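Local coordinates for uncharacterized protein YycE (Bacillus subtilis, PDB 1TWU) that is of unknown function but has the paired alpha-beta build of the vicinal oxygen chelate family, and is a putative relative of glyoxalases and fosfomycin-resistance proteins, at residues A[20-23]-A[24-28]; A[92-95]-A[96-100]. All blocks are in the same frame, centred on the assembly; numbering follows the deposited sequence.

Contact 1 of 2, residues A[20-23]-A[24-28]; sequences GQLD and EIIRF
The carbonyl oxygen L22 O is held from one turn further on by I26, whose backbone N donates to it at 3.0 Å with an N-H...O angle of 151°. The same oxygen is lined by the I26 side chain: CG1, set opposite the carbonyl carbon and beside the backbone N (chi1 -67°), rests 3.0 Å from L22 O, and CD1 follows at 3.4 Å. That puts CD1 4.3 Å from L22 CG, a light apolar contact one helical turn apart. On either side of this bond in sequence the i to i+4 bonds of the first turn continue, from I25 N to Q21 O and from R27 N to D23 O, both at 3.1 Å. Q21 is the N-cap residue, so the first of these bonds already ties the residue before the helix into it; its donor lies in the carbonyl plane. The Q21 side chain runs out across E24, its OE1 meeting E24 CG at 3.1 Å, while its amide plane and the E24 carboxylate are 52° apart. Its NE2 bonds elsewhere, to the D124 carboxylate. This start of helix 22-32 follows strand 12-18 after a short turn and lies on the N-terminal sheet, with L22 and I26 on strand 47-53 and L22 and I25 on F63 of strand 59-66, as in the alpha-beta modules of this family.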
ATOM      1  N   GLY A  20      -4.671   0.000 -16.393  1.00 25.26           N
ATOM      2  CA  GLY A  20      -4.874  -0.049 -17.825  1.00 25.32           C
ATOM      3  C   GLY A  20      -5.116   1.370 -18.318  1.00 27.48           C
ATOM      4  O   GLY A  20      -5.349   1.598 -19.505  1.00 28.99           O
ATOM      5  N   GLN A  21      -5.067   2.334 -17.402  1.00 27.18           N
ATOM      6  CA  GLN A  21      -5.290   3.731 -17.754  1.00 27.11           C
ATOM      7  C   GLN A  21      -4.367   4.616 -16.922  1.00 27.44           C
ATOM      8  O   GLN A  21      -4.805   5.311 -16.007  1.00 27.11           O
ATOM      9  CB  GLN A  21      -6.761   4.094 -17.511  1.00 27.27           C
ATOM     10  CG  GLN A  21      -7.260   3.794 -16.098  1.00 26.16           C
ATOM     11  CD  GLN A  21      -8.722   4.152 -15.913  1.00 28.58           C
ATOM     12  OE1 GLN A  21      -9.271   4.962 -16.661  1.00 31.59           O
ATOM     13  NE2 GLN A  21      -9.356   3.565 -14.908  1.00 26.24           N
ATOM     14  N   LEU A  22      -3.079   4.585 -17.260  1.00 28.23           N
ATOM     15  CA  LEU A  22      -2.061   5.354 -16.545  1.00 28.84           C
ATOM     16  C   LEU A  22      -2.262   6.870 -16.618  1.00 29.28           C
ATOM     17  O   LEU A  22      -1.831   7.602 -15.730  1.00 29.13           O
ATOM     18  CB  LEU A  22      -0.662   4.980 -17.065  1.00 27.58           C
ATOM     19  CG  LEU A  22       0.575   5.421 -16.267  1.00 26.32           C
ATOM     20  CD1 LEU A  22       0.551   4.840 -14.866  1.00 24.68           C
ATOM     21  CD2 LEU A  22       1.820   4.956 -16.995  1.00 24.96           C
ATOM     22  N   ASP A  23      -2.912   7.350 -17.668  1.00 29.98           N
ATOM     23  CA  ASP A  23      -3.143   8.779 -17.768  1.00 31.05           C
ATOM     24  C   ASP A  23      -4.205   9.213 -16.770  1.00 30.54           C
ATOM     25  O   ASP A  23      -4.096  10.279 -16.168  1.00 30.60           O
ATOM     26  CB  ASP A  23      -3.556   9.159 -19.184  1.00 35.04           C
ATOM     27  CG  ASP A  23      -2.405   9.049 -20.173  1.00 40.05           C
ATOM     28  OD1 ASP A  23      -1.298   9.562 -19.873  1.00 41.64           O
ATOM     29  OD2 ASP A  23      -2.611   8.454 -21.256  1.00 44.29           O
ATOM     30  N   GLU A  24      -5.232   8.385 -16.595  1.00 30.01           N
ATOM     31  CA  GLU A  24      -6.297   8.687 -15.643  1.00 30.90           C
ATOM     32  C   GLU A  24      -5.731   8.675 -14.228  1.00 29.51           C
ATOM     33  O   GLU A  24      -6.087   9.510 -13.392  1.00 28.79           O
ATOM     34  CB  GLU A  24      -7.412   7.652 -15.749  1.00 32.25           C
ATOM     35  CG  GLU A  24      -8.258   7.829 -16.973  1.00 36.52           C
ATOM     36  CD  GLU A  24      -8.756   9.257 -17.116  1.00 40.16           C
ATOM     37  OE1 GLU A  24      -9.190   9.848 -16.103  1.00 39.79           O
ATOM     38  OE2 GLU A  24      -8.721   9.787 -18.245  1.00 42.94           O
ATOM     39  N   ILE A  25      -4.854   7.710 -13.978  1.00 27.36           N
ATOM     40  CA  ILE A  25      -4.198   7.561 -12.689  1.00 26.19           C
ATOM     41  C   ILE A  25      -3.366   8.816 -12.389  1.00 25.55           C
ATOM     42  O   ILE A  25      -3.383   9.331 -11.265  1.00 25.80           O
ATOM     43  CB  ILE A  25      -3.295   6.293 -12.688  1.00 25.20           C
ATOM     44  CG1 ILE A  25      -4.171   5.037 -12.672  1.00 24.97           C
ATOM     45  CG2 ILE A  25      -2.336   6.316 -11.519  1.00 25.01           C
ATOM     46  CD1 ILE A  25      -5.026   4.878 -11.423  1.00 22.90           C
ATOM     47  N   ILE A  26      -2.652   9.309 -13.397  1.00 24.64           N
ATOM     48  CA  ILE A  26      -1.826  10.501 -13.233  1.00 26.09           C
ATOM     49  C   ILE A  26      -2.672  11.737 -12.906  1.00 26.97           C
ATOM     50  O   ILE A  26      -2.296  12.552 -12.056  1.00 26.07           O
ATOM     51  CB  ILE A  26      -0.982  10.760 -14.499  1.00 26.09           C
ATOM     52  CG1 ILE A  26       0.047   9.642 -14.653  1.00 25.69           C
ATOM     53  CG2 ILE A  26      -0.287  12.107 -14.408  1.00 27.45           C
ATOM     54  CD1 ILE A  26       0.826   9.692 -15.944  1.00 24.99           C
ATOM     55  N   ARG A  27      -3.814  11.873 -13.577  1.00 26.16           N
ATOM     56  CA  ARG A  27      -4.700  13.002 -13.320  1.00 26.33           C
ATOM     57  C   ARG A  27      -5.198  12.995 -11.874  1.00 25.85           C
ATOM     58  O   ARG A  27      -5.239  14.034 -11.219  1.00 25.97           O
ATOM     59  CB  ARG A  27      -5.900  12.980 -14.267  1.00 24.67           C
ATOM     60  CG  ARG A  27      -6.921  14.070 -13.955  1.00 24.38           C
ATOM     61  CD  ARG A  27      -7.991  14.143 -15.021  1.00 25.46           C
ATOM     62  NE  ARG A  27      -8.902  15.277 -14.853  1.00 24.40           N
ATOM     63  CZ  ARG A  27     -10.005  15.262 -14.112  1.00 23.60           C
ATOM     64  NH1 ARG A  27     -10.357  14.171 -13.449  1.00 22.93           N
ATOM     65  NH2 ARG A  27     -10.773  16.340 -14.055  1.00 24.63           N
ATOM     66  N   PHE A  28      -5.572  11.820 -11.379  1.00 25.22           N
ATOM     67  CA  PHE A  28      -6.070  11.695 -10.013  1.00 24.11           C
ATOM     68  C   PHE A  28      -4.990  11.983  -8.975  1.00 25.34           C
ATOM     69  O   PHE A  28      -5.180  12.810  -8.074  1.00 23.98           O
ATOM     70  CB  PHE A  28      -6.614  10.281  -9.770  1.00 24.06           C
ATOM     71  CG  PHE A  28      -7.110  10.048  -8.358  1.00 23.14           C
ATOM     72  CD1 PHE A  28      -8.390  10.448  -7.974  1.00 22.33           C
ATOM     73  CD2 PHE A  28      -6.290   9.443  -7.407  1.00 21.35           C
ATOM     74  CE1 PHE A  28      -8.846  10.248  -6.663  1.00 20.85           C
ATOM     75  CE2 PHE A  28      -6.734   9.241  -6.100  1.00 21.00           C
ATOM     76  CZ  PHE A  28      -8.015   9.644  -5.727  1.00 20.04           C
TER

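Contact 2 of 2, residues A[92-95]-A[96-100]; sequences AAIT and SKLKH
I94 carries CG1 trans to its backbone N (chi1 -175°), and L98, four residues on, places CG opposite its own carbonyl carbon (chi1 -65°). From these positions I94 CD1 and L98 CG come to 4.4 Å, a loose apolar contact along one face of helix 88-100. L98 CG also lies against I94 O at 3.4 Å, the oxygen that accepts the L98 backbone N at 3.1 Å. The next carbonyl is treated in a similar way: T95 O takes the K99 N-H at 3.2 Å, and K99 CG lies 3.1 Å from it before the chain bends about its CG-CD bond and carries NZ to a salt bridge with E105. One turn earlier, S96 N donates to A92 O at 3.0 Å, and S96 CB passes this oxygen at the same distance. T95 OG1 instead looks back up the helix, hydrogen-bonded to L91 O, with A92 O also within reach of the same proton at 3.2 Å. The apolar side, I94 and L98 with T95, packs on F130 of strand 127-131, and I94 also meets S7 of the second subunit. The chemistry is that of an amphipathic helix: aliphatic branches turn to the C-terminal sheet, the buried threonine hydroxyl is paid for by a main-chain oxygen within the helix, and the lysines K97 and K99 carry their ammonium groups to separate polar partners, E31 O and the E105 carboxylate.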
ATOM      1  N   ALA A  92     -11.632  18.743   4.059  1.00 32.11           N
ATOM      2  CA  ALA A  92     -12.761  19.198   3.250  1.00 32.02           C
ATOM      3  C   ALA A  92     -12.314  19.737   1.893  1.00 32.49           C
ATOM      4  O   ALA A  92     -12.957  19.484   0.871  1.00 32.55           O
ATOM      5  CB  ALA A  92     -13.543  20.271   3.999  1.00 31.10           C
ATOM      6  N   ALA A  93     -11.211  20.479   1.889  1.00 31.01           N
ATOM      7  CA  ALA A  93     -10.682  21.069   0.666  1.00 30.79           C
ATOM      8  C   ALA A  93     -10.221  20.048  -0.365  1.00 30.63           C
ATOM      9  O   ALA A  93     -10.558  20.156  -1.542  1.00 31.08           O
ATOM     10  CB  ALA A  93      -9.532  22.002   0.997  1.00 30.28           C
ATOM     11  N   ILE A  94      -9.448  19.059   0.069  1.00 29.55           N
ATOM     12  CA  ILE A  94      -8.952  18.064  -0.869  1.00 29.69           C
ATOM     13  C   ILE A  94     -10.069  17.178  -1.421  1.00 30.45           C
ATOM     14  O   ILE A  94     -10.159  16.967  -2.636  1.00 30.23           O
ATOM     15  CB  ILE A  94      -7.823  17.186  -0.239  1.00 28.99           C
ATOM     16  CG1 ILE A  94      -7.247  16.251  -1.307  1.00 30.59           C
ATOM     17  CG2 ILE A  94      -8.355  16.371   0.932  1.00 26.36           C
ATOM     18  CD1 ILE A  94      -6.769  16.971  -2.563  1.00 32.40           C
ATOM     19  N   THR A  95     -10.931  16.675  -0.543  1.00 30.15           N
ATOM     20  CA  THR A  95     -12.024  15.817  -0.986  1.00 31.37           C
ATOM     21  C   THR A  95     -12.977  16.573  -1.915  1.00 32.01           C
ATOM     22  O   THR A  95     -13.565  15.988  -2.825  1.00 32.79           O
ATOM     23  CB  THR A  95     -12.825  15.258   0.213  1.00 30.59           C
ATOM     24  OG1 THR A  95     -13.315  16.343   1.006  1.00 30.20           O
ATOM     25  CG2 THR A  95     -11.947  14.352   1.070  1.00 29.78           C
ATOM     26  N   SER A  96     -13.117  17.876  -1.685  1.00 32.32           N
ATOM     27  CA  SER A  96     -13.991  18.713  -2.496  1.00 31.42           C
ATOM     28  C   SER A  96     -13.411  18.917  -3.887  1.00 30.53           C
ATOM     29  O   SER A  96     -14.135  18.932  -4.881  1.00 29.83           O
ATOM     30  CB  SER A  96     -14.188  20.068  -1.827  1.00 31.93           C
ATOM     31  OG  SER A  96     -14.999  20.898  -2.631  1.00 36.85           O
ATOM     32  N   LYS A  97     -12.097  19.082  -3.947  1.00 30.29           N
ATOM     33  CA  LYS A  97     -11.403  19.271  -5.213  1.00 28.90           C
ATOM     34  C   LYS A  97     -11.528  18.012  -6.079  1.00 28.34           C
ATOM     35  O   LYS A  97     -11.746  18.095  -7.287  1.00 28.17           O
ATOM     36  CB  LYS A  97      -9.924  19.578  -4.947  1.00 27.82           C
ATOM     37  CG  LYS A  97      -9.075  19.694  -6.205  1.00 28.81           C
ATOM     38  CD  LYS A  97      -7.608  19.907  -5.870  1.00 28.30           C
ATOM     39  CE  LYS A  97      -6.760  19.940  -7.130  1.00 29.40           C
ATOM     40  NZ  LYS A  97      -5.310  20.133  -6.837  1.00 31.53           N
ATOM     41  N   LEU A  98     -11.393  16.847  -5.451  1.00 27.92           N
ATOM     42  CA  LEU A  98     -11.482  15.573  -6.161  1.00 27.01           C
ATOM     43  C   LEU A  98     -12.882  15.315  -6.717  1.00 26.97           C
ATOM     44  O   LEU A  98     -13.029  14.815  -7.831  1.00 27.44           O
ATOM     45  CB  LEU A  98     -11.057  14.421  -5.235  1.00 24.91           C
ATOM     46  CG  LEU A  98      -9.586  14.429  -4.785  1.00 23.34           C
ATOM     47  CD1 LEU A  98      -9.356  13.290  -3.813  1.00 20.13           C
ATOM     48  CD2 LEU A  98      -8.656  14.315  -5.986  1.00 20.87           C
ATOM     49  N   LYS A  99     -13.910  15.651  -5.943  1.00 26.58           N
ATOM     50  CA  LYS A  99     -15.285  15.453  -6.394  1.00 26.35           C
ATOM     51  C   LYS A  99     -15.609  16.418  -7.537  1.00 27.64           C
ATOM     52  O   LYS A  99     -16.328  16.067  -8.474  1.00 28.37           O
ATOM     53  CB  LYS A  99     -16.266  15.658  -5.230  1.00 25.25           C
ATOM     54  CG  LYS A  99     -16.046  14.701  -4.064  1.00 24.54           C
ATOM     55  CD  LYS A  99     -17.081  14.877  -2.977  1.00 23.19           C
ATOM     56  CE  LYS A  99     -18.440  14.401  -3.433  1.00 25.25           C
ATOM     57  NZ  LYS A  99     -19.440  14.417  -2.322  1.00 24.34           N
ATOM     58  N   HIS A 100     -15.070  17.632  -7.463  1.00 29.51           N
ATOM     59  CA  HIS A 100     -15.304  18.620  -8.506  1.00 31.60           C
ATOM     60  C   HIS A 100     -14.530  18.267  -9.770  1.00 31.00           C
ATOM     61  O   HIS A 100     -14.860  18.739 -10.865  1.00 30.34           O
ATOM     62  CB  HIS A 100     -14.932  20.015  -8.006  1.00 37.65           C
ATOM     63  CG  HIS A 100     -15.866  20.534  -6.955  1.00 46.01           C
ATOM     64  ND1 HIS A 100     -15.836  21.835  -6.500  1.00 49.41           N
ATOM     65  CD2 HIS A 100     -16.866  19.922  -6.271  1.00 48.94           C
ATOM     66  CE1 HIS A 100     -16.775  22.003  -5.585  1.00 51.03           C
ATOM     67  NE2 HIS A 100     -17.414  20.857  -5.427  1.00 50.49           N
TER

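Contacts 1 and 2 lie in helices 22-32 and 88-100, in the N- and C-terminal halves of the chain, each resting on its own mixed four-stranded sheet with strand order 1-4-3-2. Their centres are 18 Å apart, yet the two meet: F28 CE1 of contact 1 lies 4.1 Å from L98 CD2 of contact 2, so that one aromatic of the first helix packs on a leucine of the second. Polar ties reinforce this seam, since K97 bonds E31 O at the far end of the first helix, and R27 reaches M101 O and Y103 OH just beyond the second. Such pairing of modules is characteristic of the vicinal oxygen chelate fold.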